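Local coordinates for protein AceL NrdHF-1-1 Intein (Metagenome, PDB 6ZGQ) that probably excises itself from a precursor and joins the flanking exteins, as a naturally split class 3 intein, here a linked, splice-inactive variant, at residues F35-K40 with N73-Y78; F42-P47 with S106-K111; E62-D67 with K111-T116; F66-S71 with F141-E146. All blocks are in the same frame, centred on the assembly; numbering follows the deposited sequence. Where two conformers were deposited one is given.

Interaction 1 of 4, residues F35-K40 with N73-Y78; sequences FDMNTK and NHRMIY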
loop_
_atom_site.group_PDB
_atom_site.type_symbol
_atom_site.label_atom_id
_atom_site.label_comp_id
_atom_site.label_asym_id
_atom_site.label_seq_id
_atom_site.Cartn_x
_atom_site.Cartn_y
_atom_site.Cartn_z
ATOM N N PHE A 35 0.564 4.301 -9.029
ATOM C CA PHE A 35 -0.117 3.373 -9.940
ATOM C C PHE A 35 -1.517 3.955 -10.187
ATOM O O PHE A 35 -2.286 4.144 -9.235
ATOM C CB PHE A 35 -0.178 1.980 -9.299
ATOM C CG PHE A 35 -0.852 0.920 -10.137
ATOM C CD1 PHE A 35 -0.221 0.381 -11.248
ATOM C CD2 PHE A 35 -2.100 0.427 -9.780
ATOM C CE1 PHE A 35 -0.828 -0.613 -11.998
ATOM C CE2 PHE A 35 -2.715 -0.563 -10.527
ATOM C CZ PHE A 35 -2.080 -1.081 -11.640
ATOM N N ASP A 36 -1.819 4.279 -11.448
ATOM C CA ASP A 36 -3.112 4.880 -11.811
ATOM C C ASP A 36 -4.154 3.756 -11.884
ATOM O O ASP A 36 -3.983 2.817 -12.668
ATOM C CB ASP A 36 -3.011 5.648 -13.131
ATOM C CG ASP A 36 -4.293 6.363 -13.475
ATOM O OD1 ASP A 36 -5.225 5.688 -13.958
ATOM O OD2 ASP A 36 -4.375 7.583 -13.228
ATOM N N MET A 37 -5.193 3.841 -11.042
ATOM C CA MET A 37 -6.214 2.788 -10.914
ATOM C C MET A 37 -7.054 2.654 -12.188
ATOM O O MET A 37 -7.536 1.556 -12.482
ATOM C CB MET A 37 -7.134 3.058 -9.719
ATOM C CG MET A 37 -6.479 2.833 -8.369
ATOM S SD MET A 37 -7.573 3.335 -7.034
ATOM C CE MET A 37 -8.741 1.976 -7.025
ATOM N N ASN A 38 -7.221 3.762 -12.924
ATOM C CA ASN A 38 -8.035 3.802 -14.154
ATOM C C ASN A 38 -7.274 3.239 -15.367
ATOM O O ASN A 38 -7.885 2.547 -16.191
ATOM C CB ASN A 38 -8.534 5.228 -14.452
ATOM C CG ASN A 38 -9.443 5.777 -13.362
ATOM O OD1 ASN A 38 -10.203 5.036 -12.738
ATOM N ND2 ASN A 38 -9.375 7.084 -13.137
ATOM N N THR A 39 -5.963 3.523 -15.454
ATOM C CA THR A 39 -5.138 3.203 -16.636
ATOM C C THR A 39 -4.166 2.029 -16.408
ATOM O O THR A 39 -3.696 1.451 -17.388
ATOM C CB THR A 39 -4.331 4.438 -17.110
ATOM O OG1 THR A 39 -3.336 4.761 -16.137
ATOM C CG2 THR A 39 -5.232 5.655 -17.338
ATOM N N LYS A 40 -3.884 1.692 -15.138
ATOM C CA LYS A 40 -2.913 0.645 -14.729
ATOM C C LYS A 40 -1.474 1.012 -15.103
ATOM O O LYS A 40 -0.618 0.121 -15.155
ATOM C CB LYS A 40 -3.244 -0.730 -15.337
ATOM C CG LYS A 40 -4.506 -1.402 -14.818
ATOM C CD LYS A 40 -4.752 -2.709 -15.559
ATOM C CE LYS A 40 -5.810 -3.571 -14.890
ATOM N NZ LYS A 40 -5.990 -4.853 -15.624
ATOM N N ASN A 73 -8.986 1.563 8.274
ATOM C CA ASN A 73 -9.691 2.252 7.171
ATOM C C ASN A 73 -8.760 2.594 6.011
ATOM O O ASN A 73 -9.146 3.382 5.146
ATOM C CB ASN A 73 -10.391 3.535 7.650
ATOM C CG ASN A 73 -11.427 3.269 8.718
ATOM O OD1 ASN A 73 -12.208 2.325 8.616
ATOM N ND2 ASN A 73 -11.441 4.094 9.747
ATOM N N HIS A 74 -7.553 2.017 6.004
ATOM C CA HIS A 74 -6.622 2.125 4.869
ATOM C C HIS A 74 -7.232 1.442 3.642
ATOM O O HIS A 74 -7.849 0.377 3.781
ATOM C CB HIS A 74 -5.272 1.493 5.183
ATOM C CG HIS A 74 -4.303 1.630 4.062
ATOM N ND1 HIS A 74 -3.742 2.839 3.723
ATOM C CD2 HIS A 74 -3.826 0.726 3.177
ATOM C CE1 HIS A 74 -2.939 2.670 2.691
ATOM N NE2 HIS A 74 -2.980 1.399 2.332
ATOM N N ARG A 75 -7.066 2.058 2.467
ATOM C CA ARG A 75 -7.604 1.536 1.208
ATOM C C ARG A 75 -6.663 0.441 0.684
ATOM O O ARG A 75 -5.487 0.720 0.403
ATOM C CB ARG A 75 -7.789 2.674 0.190
ATOM C CG ARG A 75 -8.901 3.648 0.571
ATOM C CD ARG A 75 -8.866 4.932 -0.240
ATOM N NE ARG A 75 -9.079 4.688 -1.673
ATOM C CZ ARG A 75 -8.148 4.781 -2.629
ATOM N NH1 ARG A 75 -6.900 5.130 -2.353
ATOM N NH2 ARG A 75 -8.472 4.527 -3.890
ATOM N N MET A 76 -7.162 -0.801 0.630
ATOM C CA MET A 76 -6.451 -1.918 -0.000
ATOM C C MET A 76 -6.826 -1.915 -1.477
ATOM O O MET A 76 -7.996 -1.674 -1.799
ATOM C CB MET A 76 -6.822 -3.251 0.654
ATOM C CG MET A 76 -6.469 -3.315 2.132
ATOM S SD MET A 76 -4.720 -2.993 2.427
ATOM C CE MET A 76 -4.001 -4.510 1.798
ATOM N N ILE A 77 -5.825 -2.122 -2.340
ATOM C CA ILE A 77 -5.953 -2.068 -3.803
ATOM C C ILE A 77 -5.740 -3.492 -4.319
ATOM O O ILE A 77 -4.757 -4.145 -3.947
ATOM C CB ILE A 77 -4.927 -1.073 -4.411
ATOM C CG1 ILE A 77 -5.127 0.341 -3.831
ATOM C CG2 ILE A 77 -5.002 -1.044 -5.934
ATOM C CD1 ILE A 77 -6.465 0.988 -4.140
ATOM N N TYR A 78 -6.698 -3.980 -5.111
ATOM C CA TYR A 78 -6.646 -5.323 -5.692
ATOM C C TYR A 78 -7.231 -5.245 -7.099
ATOM O O TYR A 78 -7.908 -4.256 -7.415
ATOM C CB TYR A 78 -7.398 -6.324 -4.802
ATOM C CG TYR A 78 -8.859 -6.020 -4.580
ATOM C CD1 TYR A 78 -9.264 -5.155 -3.574
ATOM C CD2 TYR A 78 -9.838 -6.612 -5.366
ATOM C CE1 TYR A 78 -10.603 -4.883 -3.363
ATOM C CE2 TYR A 78 -11.182 -6.342 -5.167
ATOM C CZ TYR A 78 -11.559 -5.478 -4.159
ATOM O OH TYR A 78 -12.885 -5.200 -3.947
#

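Interaction 2 of 4, residues F42-P47 with S106-K111; sequences FSYTNP and SHMQIK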
loop_
_atom_site.group_PDB
_atom_site.type_symbol
_atom_site.label_atom_id
_atom_site.label_comp_id
_atom_site.label_asym_id
_atom_site.label_seq_id
_atom_site.Cartn_x
_atom_site.Cartn_y
_atom_site.Cartn_z
ATOM N N PHE A 42 2.165 3.063 -14.405
ATOM C CA PHE A 42 3.098 3.527 -13.369
ATOM C C PHE A 42 3.705 4.883 -13.777
ATOM O O PHE A 42 4.022 5.081 -14.951
ATOM C CB PHE A 42 4.216 2.486 -13.187
ATOM C CG PHE A 42 3.791 1.248 -12.441
ATOM C CD1 PHE A 42 3.752 1.236 -11.050
ATOM C CD2 PHE A 42 3.461 0.088 -13.125
ATOM C CE1 PHE A 42 3.369 0.097 -10.359
ATOM C CE2 PHE A 42 3.092 -1.056 -12.441
ATOM C CZ PHE A 42 3.039 -1.051 -11.059
ATOM N N SER A 43 3.836 5.814 -12.830
ATOM C CA SER A 43 4.542 7.088 -13.063
ATOM C C SER A 43 4.996 7.682 -11.729
ATOM O O SER A 43 4.466 7.276 -10.689
ATOM C CB SER A 43 3.652 8.081 -13.820
ATOM O OG SER A 43 2.421 8.303 -13.150
ATOM N N TYR A 44 5.989 8.581 -11.763
ATOM C CA TYR A 44 6.444 9.318 -10.573
ATOM C C TYR A 44 5.696 10.667 -10.525
ATOM O O TYR A 44 5.659 11.392 -11.526
ATOM C CB TYR A 44 7.974 9.497 -10.558
ATOM C CG TYR A 44 8.741 8.195 -10.604
ATOM C CD1 TYR A 44 8.994 7.469 -9.444
ATOM C CD2 TYR A 44 9.204 7.679 -11.809
ATOM C CE1 TYR A 44 9.687 6.273 -9.483
ATOM C CE2 TYR A 44 9.906 6.487 -11.855
ATOM C CZ TYR A 44 10.146 5.788 -10.689
ATOM O OH TYR A 44 10.836 4.602 -10.722
ATOM N N THR A 45 5.077 10.961 -9.378
ATOM C CA THR A 45 4.322 12.204 -9.133
ATOM C C THR A 45 4.635 12.674 -7.708
ATOM O O THR A 45 5.065 11.865 -6.890
ATOM C CB THR A 45 2.797 11.972 -9.227
ATOM O OG1 THR A 45 2.434 10.941 -8.303
ATOM C CG2 THR A 45 2.359 11.565 -10.636
ATOM N N ASN A 46 4.432 13.964 -7.438
ATOM C CA ASN A 46 4.571 14.529 -6.084
ATOM C C ASN A 46 3.292 14.198 -5.312
ATOM O O ASN A 46 2.192 14.292 -5.863
ATOM C CB ASN A 46 4.843 16.040 -6.138
ATOM C CG ASN A 46 6.102 16.370 -6.908
ATOM O OD1 ASN A 46 7.218 16.191 -6.417
ATOM N ND2 ASN A 46 5.930 16.829 -8.134
ATOM N N PRO A 47 3.419 13.765 -4.039
ATOM C CA PRO A 47 2.234 13.677 -3.178
ATOM C C PRO A 47 1.628 15.072 -3.011
ATOM O O PRO A 47 2.385 16.044 -3.000
ATOM C CB PRO A 47 2.773 13.159 -1.833
ATOM C CG PRO A 47 4.179 12.716 -2.079
ATOM C CD PRO A 47 4.653 13.334 -3.366
ATOM N N SER A 106 13.159 -4.548 -11.670
ATOM C CA SER A 106 13.464 -3.126 -11.930
ATOM C C SER A 106 12.612 -2.519 -13.053
ATOM O O SER A 106 12.632 -1.295 -13.226
ATOM C CB SER A 106 14.945 -2.968 -12.287
ATOM O OG SER A 106 15.758 -3.678 -11.372
ATOM N N HIS A 107 11.871 -3.368 -13.783
ATOM C CA HIS A 107 11.107 -2.986 -14.988
ATOM C C HIS A 107 9.598 -2.798 -14.708
ATOM O O HIS A 107 8.819 -2.686 -15.667
ATOM C CB HIS A 107 11.305 -4.024 -16.112
ATOM C CG HIS A 107 12.655 -4.674 -16.112
ATOM N ND1 HIS A 107 13.809 -4.000 -15.769
ATOM C CD2 HIS A 107 13.033 -5.938 -16.416
ATOM C CE1 HIS A 107 14.838 -4.823 -15.857
ATOM N NE2 HIS A 107 14.395 -6.005 -16.248
ATOM N N MET A 108 9.227 -2.773 -13.419
ATOM C CA MET A 108 7.845 -2.569 -12.934
ATOM C C MET A 108 6.889 -3.628 -13.487
ATOM O O MET A 108 5.798 -3.288 -13.951
ATOM C CB MET A 108 7.327 -1.167 -13.286
ATOM C CG MET A 108 8.257 -0.031 -12.891
ATOM S SD MET A 108 8.704 -0.065 -11.149
ATOM C CE MET A 108 10.145 1.000 -11.147
ATOM N N GLN A 109 7.305 -4.897 -13.422
ATOM C CA GLN A 109 6.495 -6.042 -13.903
ATOM C C GLN A 109 5.428 -6.367 -12.851
ATOM O O GLN A 109 5.774 -6.551 -11.673
ATOM C CB GLN A 109 7.395 -7.251 -14.181
ATOM C CG GLN A 109 6.668 -8.481 -14.709
ATOM C CD GLN A 109 6.524 -8.513 -16.228
ATOM O OE1 GLN A 109 7.207 -7.793 -16.957
ATOM N NE2 GLN A 109 5.640 -9.375 -16.713
ATOM N N ILE A 110 4.155 -6.398 -13.269
ATOM C CA ILE A 110 3.006 -6.677 -12.385
ATOM C C ILE A 110 2.813 -8.188 -12.237
ATOM O O ILE A 110 2.666 -8.887 -13.254
ATOM C CB ILE A 110 1.694 -6.068 -12.930
ATOM C CG1 ILE A 110 1.832 -4.553 -13.129
ATOM C CG2 ILE A 110 0.535 -6.402 -11.995
ATOM C CD1 ILE A 110 0.567 -3.884 -13.618
ATOM N N LYS A 111 2.805 -8.665 -10.986
ATOM C CA LYS A 111 2.468 -10.052 -10.622
ATOM C C LYS A 111 1.241 -10.042 -9.715
ATOM O O LYS A 111 1.291 -9.424 -8.652
ATOM C CB LYS A 111 3.632 -10.727 -9.885
ATOM C CG LYS A 111 3.303 -12.134 -9.389
ATOM C CD LYS A 111 4.542 -12.983 -9.179
ATOM C CE LYS A 111 4.962 -13.036 -7.720
ATOM N NZ LYS A 111 6.167 -13.893 -7.584
#

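Interaction 3 of 4, residues E62-D67 with K111-T116; sequences EGAGFD and KRIKST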
loop_
_atom_site.group_PDB
_atom_site.type_symbol
_atom_site.label_atom_id
_atom_site.label_comp_id
_atom_site.label_asym_id
_atom_site.label_seq_id
_atom_site.Cartn_x
_atom_site.Cartn_y
_atom_site.Cartn_z
ATOM N N GLU A 62 -0.212 -10.662 4.933
ATOM C CA GLU A 62 1.069 -11.364 4.715
ATOM C C GLU A 62 0.876 -12.658 3.912
ATOM O O GLU A 62 0.116 -13.539 4.326
ATOM C CB GLU A 62 1.771 -11.682 6.047
ATOM C CG GLU A 62 3.178 -12.259 5.866
ATOM C CD GLU A 62 3.950 -12.466 7.160
ATOM O OE1 GLU A 62 3.341 -12.469 8.248
ATOM O OE2 GLU A 62 5.187 -12.633 7.086
ATOM N N GLY A 63 1.578 -12.764 2.782
ATOM C CA GLY A 63 1.645 -14.012 2.011
ATOM C C GLY A 63 2.205 -13.792 0.618
ATOM O O GLY A 63 1.900 -12.767 0.007
ATOM N N ALA A 64 3.049 -14.728 0.168
ATOM C CA ALA A 64 3.492 -14.861 -1.229
ATOM C C ALA A 64 4.134 -13.591 -1.807
ATOM O O ALA A 64 3.843 -13.223 -2.951
ATOM C CB ALA A 64 2.319 -15.313 -2.094
ATOM N N GLY A 65 5.006 -12.951 -1.020
ATOM C CA GLY A 65 5.745 -11.741 -1.428
ATOM C C GLY A 65 4.969 -10.448 -1.213
ATOM O O GLY A 65 5.460 -9.379 -1.588
ATOM N N PHE A 66 3.770 -10.556 -0.623
ATOM C CA PHE A 66 2.910 -9.415 -0.249
ATOM C C PHE A 66 2.958 -9.239 1.284
ATOM O O PHE A 66 2.682 -10.187 2.037
ATOM C CB PHE A 66 1.471 -9.664 -0.745
ATOM C CG PHE A 66 0.541 -8.485 -0.592
ATOM C CD1 PHE A 66 0.570 -7.434 -1.494
ATOM C CD2 PHE A 66 -0.382 -8.446 0.442
ATOM C CE1 PHE A 66 -0.289 -6.359 -1.354
ATOM C CE2 PHE A 66 -1.241 -7.371 0.591
ATOM C CZ PHE A 66 -1.191 -6.321 -0.305
ATOM N N ASP A 67 3.350 -8.046 1.736
ATOM C CA ASP A 67 3.289 -7.676 3.165
ATOM C C ASP A 67 2.934 -6.196 3.283
ATOM O O ASP A 67 3.703 -5.355 2.806
ATOM C CB ASP A 67 4.620 -7.952 3.880
ATOM C CG ASP A 67 4.485 -7.977 5.402
ATOM O OD1 ASP A 67 4.133 -6.936 5.997
ATOM O OD2 ASP A 67 4.721 -9.045 5.995
ATOM N N LYS A 111 2.805 -8.665 -10.986
ATOM C CA LYS A 111 2.468 -10.052 -10.622
ATOM C C LYS A 111 1.241 -10.042 -9.715
ATOM O O LYS A 111 1.291 -9.424 -8.652
ATOM C CB LYS A 111 3.632 -10.727 -9.885
ATOM C CG LYS A 111 3.303 -12.134 -9.389
ATOM C CD LYS A 111 4.542 -12.983 -9.179
ATOM C CE LYS A 111 4.962 -13.036 -7.720
ATOM N NZ LYS A 111 6.167 -13.893 -7.584
ATOM N N ARG A 112 0.165 -10.709 -10.146
ATOM C CA ARG A 112 -1.110 -10.738 -9.426
ATOM C C ARG A 112 -1.179 -12.055 -8.650
ATOM O O ARG A 112 -1.079 -13.123 -9.262
ATOM C CB ARG A 112 -2.281 -10.575 -10.408
ATOM C CG ARG A 112 -2.275 -9.228 -11.124
ATOM C CD ARG A 112 -2.470 -9.397 -12.618
ATOM N NE ARG A 112 -2.473 -8.118 -13.331
ATOM C CZ ARG A 112 -1.505 -7.679 -14.133
ATOM N NH1 ARG A 112 -0.407 -8.396 -14.346
ATOM N NH2 ARG A 112 -1.634 -6.499 -14.723
ATOM N N ILE A 113 -1.286 -11.956 -7.319
ATOM C CA ILE A 113 -1.362 -13.124 -6.416
ATOM C C ILE A 113 -2.772 -13.214 -5.828
ATOM O O ILE A 113 -3.365 -12.175 -5.523
ATOM C CB ILE A 113 -0.282 -13.075 -5.305
ATOM C CG1 ILE A 113 -0.351 -11.767 -4.498
ATOM C CG2 ILE A 113 1.100 -13.249 -5.921
ATOM C CD1 ILE A 113 0.057 -11.926 -3.052
ATOM N N LYS A 114 -3.299 -14.440 -5.711
ATOM C CA LYS A 114 -4.626 -14.694 -5.125
ATOM C C LYS A 114 -4.640 -14.174 -3.685
ATOM O O LYS A 114 -3.719 -14.478 -2.927
ATOM C CB LYS A 114 -4.974 -16.192 -5.167
ATOM C CG LYS A 114 -5.419 -16.690 -6.531
ATOM C CD LYS A 114 -5.619 -18.194 -6.556
ATOM C CE LYS A 114 -6.907 -18.608 -5.866
ATOM N NZ LYS A 114 -6.987 -20.091 -5.749
ATOM N N SER A 115 -5.655 -13.366 -3.348
ATOM C CA SER A 115 -5.819 -12.789 -2.006
ATOM C C SER A 115 -5.963 -13.899 -0.948
ATOM O O SER A 115 -5.595 -13.680 0.209
ATOM C CB SER A 115 -7.013 -11.835 -1.959
ATOM O OG SER A 115 -8.186 -12.448 -2.452
ATOM N N THR A 116 -6.474 -15.067 -1.361
ATOM C CA THR A 116 -6.644 -16.242 -0.490
ATOM C C THR A 116 -5.289 -16.865 -0.102
ATOM O O THR A 116 -5.257 -17.755 0.745
ATOM C CB THR A 116 -7.555 -17.304 -1.149
ATOM O OG1 THR A 116 -7.082 -17.586 -2.469
ATOM C CG2 THR A 116 -8.998 -16.812 -1.231
#

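Interaction 4 of 4, residues F66-S71 with F141-E146; sequences FDQKVS and FVVTDE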
loop_
_atom_site.group_PDB
_atom_site.type_symbol
_atom_site.label_atom_id
_atom_site.label_comp_id
_atom_site.label_asym_id
_atom_site.label_seq_id
_atom_site.Cartn_x
_atom_site.Cartn_y
_atom_site.Cartn_z
ATOM N N PHE A 66 3.770 -10.556 -0.623
ATOM C CA PHE A 66 2.910 -9.415 -0.249
ATOM C C PHE A 66 2.958 -9.239 1.284
ATOM O O PHE A 66 2.682 -10.187 2.037
ATOM C CB PHE A 66 1.471 -9.664 -0.745
ATOM C CG PHE A 66 0.541 -8.485 -0.592
ATOM C CD1 PHE A 66 0.570 -7.434 -1.494
ATOM C CD2 PHE A 66 -0.382 -8.446 0.442
ATOM C CE1 PHE A 66 -0.289 -6.359 -1.354
ATOM C CE2 PHE A 66 -1.241 -7.371 0.591
ATOM C CZ PHE A 66 -1.191 -6.321 -0.305
ATOM N N ASP A 67 3.350 -8.046 1.736
ATOM C CA ASP A 67 3.289 -7.676 3.165
ATOM C C ASP A 67 2.934 -6.196 3.283
ATOM O O ASP A 67 3.703 -5.355 2.806
ATOM C CB ASP A 67 4.620 -7.952 3.880
ATOM C CG ASP A 67 4.485 -7.977 5.402
ATOM O OD1 ASP A 67 4.133 -6.936 5.997
ATOM O OD2 ASP A 67 4.721 -9.045 5.995
ATOM N N GLN A 68 1.774 -5.904 3.889
ATOM C CA GLN A 68 1.334 -4.535 4.206
ATOM C C GLN A 68 0.808 -4.503 5.653
ATOM O O GLN A 68 0.123 -5.444 6.082
ATOM C CB GLN A 68 0.279 -4.057 3.196
ATOM C CG GLN A 68 0.838 -3.967 1.780
ATOM C CD GLN A 68 -0.071 -3.270 0.793
ATOM O OE1 GLN A 68 -1.163 -2.804 1.130
ATOM N NE2 GLN A 68 0.386 -3.194 -0.450
ATOM N N LYS A 69 1.196 -3.454 6.387
ATOM C CA LYS A 69 0.761 -3.191 7.762
ATOM C C LYS A 69 0.052 -1.828 7.726
ATOM O O LYS A 69 0.702 -0.793 7.529
ATOM C CB LYS A 69 1.974 -3.224 8.710
ATOM C CG LYS A 69 2.673 -4.584 8.740
ATOM C CD LYS A 69 3.846 -4.632 9.707
ATOM C CE LYS A 69 4.673 -5.898 9.536
ATOM N NZ LYS A 69 5.670 -5.767 8.437
ATOM N N VAL A 70 -1.276 -1.855 7.855
ATOM C CA VAL A 70 -2.135 -0.712 7.537
ATOM C C VAL A 70 -3.158 -0.466 8.666
ATOM O O VAL A 70 -3.415 -1.373 9.476
ATOM C CB VAL A 70 -2.828 -0.953 6.168
ATOM C CG1 VAL A 70 -1.808 -1.389 5.118
ATOM C CG2 VAL A 70 -3.935 -1.996 6.270
ATOM N N SER A 71 -3.706 0.754 8.716
ATOM C CA SER A 71 -4.795 1.115 9.640
ATOM C C SER A 71 -6.099 0.447 9.191
ATOM O O SER A 71 -6.226 0.065 8.033
ATOM C CB SER A 71 -4.966 2.634 9.693
ATOM O OG SER A 71 -3.755 3.260 10.073
ATOM N N PHE A 141 -0.041 3.939 -4.709
ATOM C CA PHE A 141 1.425 4.046 -4.875
ATOM C C PHE A 141 2.113 2.755 -4.413
ATOM O O PHE A 141 1.460 1.889 -3.825
ATOM C CB PHE A 141 1.978 5.297 -4.163
ATOM C CG PHE A 141 1.678 5.355 -2.686
ATOM C CD1 PHE A 141 2.500 4.716 -1.775
ATOM C CD2 PHE A 141 0.572 6.044 -2.212
ATOM C CE1 PHE A 141 2.227 4.761 -0.418
ATOM C CE2 PHE A 141 0.295 6.092 -0.859
ATOM C CZ PHE A 141 1.119 5.443 0.038
ATOM N N VAL A 142 3.409 2.628 -4.720
ATOM C CA VAL A 142 4.187 1.397 -4.495
ATOM C C VAL A 142 4.947 1.519 -3.168
ATOM O O VAL A 142 5.612 2.537 -2.925
ATOM C CB VAL A 142 5.145 1.107 -5.691
ATOM C CG1 VAL A 142 5.972 -0.157 -5.479
ATOM C CG2 VAL A 142 4.356 0.974 -6.987
ATOM N N VAL A 143 4.802 0.503 -2.314
ATOM C CA VAL A 143 5.540 0.384 -1.039
ATOM C C VAL A 143 6.463 -0.838 -1.123
ATOM O O VAL A 143 6.158 -1.781 -1.867
ATOM C CB VAL A 143 4.591 0.262 0.185
ATOM C CG1 VAL A 143 3.837 1.564 0.432
ATOM C CG2 VAL A 143 3.609 -0.895 0.038
ATOM N N THR A 144 7.582 -0.786 -0.390
ATOM C CA THR A 144 8.565 -1.878 -0.273
ATOM C C THR A 144 8.578 -2.368 1.184
ATOM O O THR A 144 8.717 -1.544 2.098
ATOM C CB THR A 144 9.952 -1.365 -0.677
ATOM O OG1 THR A 144 9.800 -0.630 -1.892
ATOM C CG2 THR A 144 10.957 -2.508 -0.859
ATOM N N ASP A 145 8.417 -3.678 1.379
ATOM C CA ASP A 145 8.414 -4.309 2.709
ATOM C C ASP A 145 9.855 -4.596 3.155
ATOM O O ASP A 145 10.791 -4.271 2.415
ATOM C CB ASP A 145 7.521 -5.566 2.716
ATOM C CG ASP A 145 8.048 -6.710 1.841
ATOM O OD1 ASP A 145 9.277 -6.800 1.610
ATOM O OD2 ASP A 145 7.213 -7.536 1.423
ATOM N N GLU A 146 10.003 -5.173 4.353
ATOM C CA GLU A 146 11.308 -5.496 4.976
ATOM C C GLU A 146 12.140 -6.496 4.157
ATOM O O GLU A 146 13.353 -6.577 4.365
ATOM C CB GLU A 146 11.085 -6.064 6.394
ATOM C CG GLU A 146 10.390 -5.109 7.368
ATOM C CD GLU A 146 8.888 -5.342 7.552
ATOM O OE1 GLU A 146 8.408 -6.483 7.373
ATOM O OE2 GLU A 146 8.182 -4.366 7.899
HETATM O O HOH W 1 5.076 -6.835 0.029
#

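Interaction 1 of 4, residues F35-K40 with N73-Y78
Met37 reaches from the loop between strands 32-35 and 42-45 to Arg75 and Ile77, neighbours on one side of strand 75-80. On the polar side, Met37 SD comes to 3.5 Å from Arg75 NH2, at the edge of the guanidinium and near its plane. The apolar half of the contact is Met37 CE against Ile77 CD1 at 3.8 Å; the bend at the last torsion (chi3 75°) turns the methyl over this isoleucine. Within the loop, Asp36 OD1 uses its anti lone pair for Thr39 N at 2.7 Å, an Asx motif that sets the turn carrying Met37. Arg75 is held by a salt bridge to Glu86 and by the carbonyls of Lys139 and of Ala155, probably an engineered alanine of the inactive variant. With an alanine at Met37, sulfur and methyl would be gone, and Ile77 CD1 and the Arg75 edge would probably lose this shared neighbour. Since Arg75 makes its formal bonds to other residues, thioether packing joins loop to strand here without a hydrogen bond.

Interaction 2 of 4, residues F42-P47 with S106-K111
Phe42 meets Met108 with one face and Ile110 with an edge of its ring. The apolar contact at the edge is Ile110 CG1, which approaches in the ring plane, 3.8 Å from Phe42 CE2. Over the face, Met108 CB is offset toward the rim, with Phe42 CD2 as its nearest ring atom at 4.1 Å. The backbone adds Met108 O, 3.8 Å from Phe42 CE2. With CG anti to the carbonyl carbon (chi1 -75°), the Phe42 ring is swung beside its own backbone N and into the angle between these two residues. This is packing between a two-stranded hairpin, 32-35 with 42-45, and strand 109-114 of the large antiparallel sheet with the loop leading into it, in an all-beta architecture consistent with the intein fold. Ser106 and His107 probably belong to the artificial linker. The sulfur contacts are less certain, because Met108 has a second conformer. In the one described, its SD stands 5.3 Å from the centroid of the Phe42 ring and 16° off the normal, a distant Met-aromatic contact. Its chain bends at chi2 and crosses Tyr44 at about a right angle, which leaves Met108 CE 3.7 Å from Tyr44 OH. The Phe42 ring also meets Phe35 and Val103.

Interaction 3 of 4, residues E62-D67 with K111-T116
Ile113 reaches the tight turn from Gly63 to Phe66 mainly with its CD1 methyl. Ile113 CD1 lies 3.5 Å from Phe66 CB, with Ala64 CB a little farther off. The carbonyl oxygen Gly63 O is 3.7 Å from Ile113 CD1. The other branch of the isoleucine, Ile113 CG2, comes to 4.0 Å from Ala64 O, which CD1 also approaches. Ile113 CG1 sits between its backbone N and carbonyl carbon (chi1 55°), which sends CD1 out to the turn. The turn itself is of type I', with positive phi at Ala64 and Gly65, and it is closed by Phe66 N to Gly63 O at 3.0 Å and Gly63 N to Phe66 O at 2.9 Å. The Phe66 ring leads away from Ile113 to stack with Phe100, and Val118 touches both side chains. The contact thus brings the hairpin of strands 57-63 and 66-70, from the three-stranded sheet, against strand 109-114, which pairs with strand 98-104 in the larger sheet.

Interaction 4 of 4, residues F66-S71 with F141-E146
The salt bridge between Lys69 and Glu146 depends on a bend in each chain: Lys69 runs extended as far as CE and turns at chi4 (84°), while Glu146 is kinked at chi2 (99°), so the two ends meet from opposite directions. Lys69 NZ lies 2.9 Å from Glu146 OE2, taken on its syn lone pair, and makes a weaker bond to OE1. The same ammonium group, Lys69 NZ, binds Asp67 OD1 at 3.1 Å from above the carboxylate plane, 41° out of it. It therefore stands between two acids whose oxygens Asp67 OD1 and Glu146 OE1 are 4.5 Å apart. A methionine in place of Lys69 would remove that positive charge and is likely to leave the two carboxylates repelling each other. This three-residue salt-bridge network lies where strand 66-70 passes the end of strand 140-144, two strands of different antiparallel sheets. Closer to the core, Gln68 crosses Val143 at about a right angle, its NE2 4.0 Å from Val143 CG2, while its amide is bonded to Thr153, Ser151 and Val152. Asp67 CB lies 3.6 Å from Asp145 OD2, and a water that accepts from Asp67 N donates to that oxygen; a second conformer of Asp145 makes these two approaches to OD2 doubtful. Asp67 OD2 is bonded to His60 NE2, and in the conformer described Asp145 OD1 accepts from the backbone N-H of His147 and Asn149.

The four contacts show how a compact all-beta chain is crossed by side chains that join its sheets. Their centres lie 11 to 18 Å apart, interactions 3 and 4 nearest and 2 and 3 farthest. Interactions 1 and 2 start on the hairpin 32-35/42-45 and touch through Phe35 CD1 and Phe42 CZ, 3.6 Å apart; interactions 3 and 4 share strand 66-70, and 2 and 3 share strand 109-114. Met76 of segment 73-78 packs on Phe66 and Gln68, while Phe42 of interaction 2 meets Val142 on the strand of interaction 4. Interaction 1 lies wholly ahead of the probable linker; interactions 2 to 4 reach across or into it, consistent with contacts between the two pieces of the split intein.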